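Local coordinates for septation protein imp2 (Schizosaccharomyces pombe, PDB 5C1F) that binds phospholipids through its F-BAR domain, linking the cytoskeleton to the membrane, is required for normal septation and takes part in disassembly of the medial ring, at residues E18-L23 against N202-T207. Residues are numbered along the deposited sequence; the frame is centred on the assembly and turned at random.
Sequences EGYHAL and NEWRST
The indole of W204 packs against G19, Y20 and L23, joining helices 18-59 and 162-252 in the elongated helical bundle of the F-BAR domain. The short segments run at 35° to each other, with axes 11.8 Å apart at closest approach, a spacing spanned mainly by the indole, with Y20 and L23 packed against it. A chi1 of 180° swings CG of W204 directly away from the backbone N and carries the six-membered ring to the opposing backbone. The aromatic contact is an offset edge-to-face pair: the edge of the Y20 ring is turned toward the face of the W204 six-membered ring, planes at 62°, with Y20 CD1 3.8 Å from W204 CZ3. H126 stacks on Y20, while W13 meets W204 edge-to-face. Apolar packing adds L23, whose CD1 lies 3.7 Å from W204 CZ2; L211 and F8 also touch this leucine. The polar end of the indole is satisfied within the N-terminal region, NE1 donating to F12 O. Were W204 an alanine, a gap would probably open between the helices, leaving the edge of Y20 without the indole face it meets and F12 O without this donor. The far rim of the indole sits against the backbone of the first turn of helix 18-59, where W204 CH2 lies 3.5 Å from Y20 CA and W204 CZ2 approaches G19 O to 3.3 Å, the same oxygen that accepts the helical bond from L23 N.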
loop_
_atom_site.group_PDB
_atom_site.type_symbol
_atom_site.label_atom_id
_atom_site.label_comp_id
_atom_site.label_asym_id
_atom_site.label_seq_id
_atom_site.Cartn_x
_atom_site.Cartn_y
_atom_site.Cartn_z
ATOM N N GLU A 18 39.629 -9.321 -29.516
ATOM C CA GLU A 18 39.204 -9.045 -28.150
ATOM C C GLU A 18 37.774 -8.518 -28.116
ATOM O O GLU A 18 36.980 -8.913 -27.265
ATOM C CB GLU A 18 40.154 -8.045 -27.481
ATOM C CG GLU A 18 41.454 -8.651 -26.958
ATOM C CD GLU A 18 42.526 -8.811 -28.030
ATOM O OE1 GLU A 18 42.206 -8.711 -29.234
ATOM O OE2 GLU A 18 43.699 -9.033 -27.661
ATOM N N GLY A 19 37.453 -7.629 -29.051
ATOM C CA GLY A 19 36.108 -7.096 -29.171
ATOM C C GLY A 19 35.075 -8.163 -29.474
ATOM O O GLY A 19 33.923 -8.052 -29.061
ATOM N N TYR A 20 35.490 -9.199 -30.195
ATOM C CA TYR A 20 34.594 -10.295 -30.546
ATOM C C TYR A 20 34.136 -11.044 -29.308
ATOM O O TYR A 20 32.941 -11.207 -29.078
ATOM C CB TYR A 20 35.270 -11.264 -31.518
ATOM C CG TYR A 20 34.459 -12.516 -31.796
ATOM C CD1 TYR A 20 33.378 -12.490 -32.667
ATOM C CD2 TYR A 20 34.783 -13.725 -31.192
ATOM C CE1 TYR A 20 32.638 -13.632 -32.926
ATOM C CE2 TYR A 20 34.049 -14.872 -31.445
ATOM C CZ TYR A 20 32.979 -14.820 -32.311
ATOM O OH TYR A 20 32.247 -15.960 -32.564
ATOM N N HIS A 21 35.092 -11.501 -28.509
ATOM C CA HIS A 21 34.768 -12.281 -27.323
ATOM C C HIS A 21 34.103 -11.413 -26.263
ATOM O O HIS A 21 33.277 -11.895 -25.489
ATOM C CB HIS A 21 36.025 -12.949 -26.766
ATOM C CG HIS A 21 36.659 -13.915 -27.719
ATOM N ND1 HIS A 21 36.230 -15.219 -27.852
ATOM C CD2 HIS A 21 37.676 -13.763 -28.600
ATOM C CE1 HIS A 21 36.961 -15.830 -28.766
ATOM N NE2 HIS A 21 37.846 -14.969 -29.236
ATOM N N ALA A 22 34.449 -10.129 -26.246
ATOM C CA ALA A 22 33.903 -9.204 -25.258
ATOM C C ALA A 22 32.423 -8.920 -25.494
ATOM O O ALA A 22 31.601 -9.128 -24.601
ATOM C CB ALA A 22 34.692 -7.903 -25.257
ATOM N N LEU A 23 32.090 -8.446 -26.692
ATOM C CA LEU A 23 30.713 -8.067 -27.010
ATOM C C LEU A 23 29.768 -9.267 -26.982
ATOM O O LEU A 23 28.578 -9.120 -26.718
ATOM C CB LEU A 23 30.644 -7.379 -28.374
ATOM C CG LEU A 23 31.290 -5.994 -28.478
ATOM C CD1 LEU A 23 31.056 -5.386 -29.854
ATOM C CD2 LEU A 23 30.777 -5.066 -27.382
ATOM N N ASN A 202 34.171 -6.938 -42.742
ATOM C CA ASN A 202 32.858 -6.424 -43.120
ATOM C C ASN A 202 31.739 -6.954 -42.234
ATOM O O ASN A 202 30.815 -6.223 -41.880
ATOM C CB ASN A 202 32.555 -6.763 -44.580
ATOM C CG ASN A 202 33.044 -5.695 -45.537
ATOM O OD1 ASN A 202 33.000 -4.504 -45.229
ATOM N ND2 ASN A 202 33.514 -6.117 -46.706
ATOM N N GLU A 203 31.826 -8.231 -41.877
ATOM C CA GLU A 203 30.769 -8.885 -41.118
ATOM C C GLU A 203 30.766 -8.433 -39.663
ATOM O O GLU A 203 29.708 -8.219 -39.074
ATOM C CB GLU A 203 30.918 -10.404 -41.199
ATOM C CG GLU A 203 29.602 -11.137 -41.366
ATOM C CD GLU A 203 28.855 -10.707 -42.614
ATOM O OE1 GLU A 203 29.471 -10.686 -43.701
ATOM O OE2 GLU A 203 27.653 -10.379 -42.504
ATOM N N TRP A 204 31.955 -8.284 -39.086
ATOM C CA TRP A 204 32.066 -7.834 -37.706
ATOM C C TRP A 204 31.645 -6.378 -37.588
ATOM O O TRP A 204 31.088 -5.969 -36.570
ATOM C CB TRP A 204 33.489 -8.020 -37.177
ATOM C CG TRP A 204 33.652 -7.568 -35.756
ATOM C CD1 TRP A 204 34.494 -6.598 -35.296
ATOM C CD2 TRP A 204 32.944 -8.059 -34.610
ATOM N NE1 TRP A 204 34.362 -6.461 -33.936
ATOM C CE2 TRP A 204 33.417 -7.349 -33.490
ATOM C CE3 TRP A 204 31.961 -9.036 -34.422
ATOM C CZ2 TRP A 204 32.937 -7.578 -32.203
ATOM C CZ3 TRP A 204 31.487 -9.265 -33.142
ATOM C CH2 TRP A 204 31.974 -8.538 -32.051
ATOM N N ARG A 205 31.912 -5.597 -38.631
ATOM C CA ARG A 205 31.423 -4.225 -38.692
ATOM C C ARG A 205 29.901 -4.206 -38.633
ATOM O O ARG A 205 29.309 -3.458 -37.859
ATOM C CB ARG A 205 31.903 -3.525 -39.965
ATOM C CG ARG A 205 30.936 -2.459 -40.464
ATOM C CD ARG A 205 31.444 -1.768 -41.715
ATOM N NE ARG A 205 30.398 -0.990 -42.374
ATOM C CZ ARG A 205 29.917 0.163 -41.919
ATOM N NH1 ARG A 205 30.378 0.682 -40.788
ATOM N NH2 ARG A 205 28.966 0.796 -42.591
ATOM N N SER A 206 29.278 -5.041 -39.459
ATOM C CA SER A 206 27.827 -5.146 -39.508
ATOM C C SER A 206 27.276 -5.605 -38.162
ATOM O O SER A 206 26.262 -5.094 -37.686
ATOM C CB SER A 206 27.402 -6.113 -40.617
ATOM O OG SER A 206 26.001 -6.316 -40.611
ATOM N N THR A 207 27.963 -6.565 -37.552
ATOM C CA THR A 207 27.569 -7.092 -36.251
ATOM C C THR A 207 27.708 -6.033 -35.161
ATOM O O THR A 207 26.858 -5.924 -34.280
ATOM C CB THR A 207 28.407 -8.331 -35.869
ATOM O OG1 THR A 207 28.280 -9.328 -36.891
ATOM C CG2 THR A 207 27.938 -8.912 -34.546
#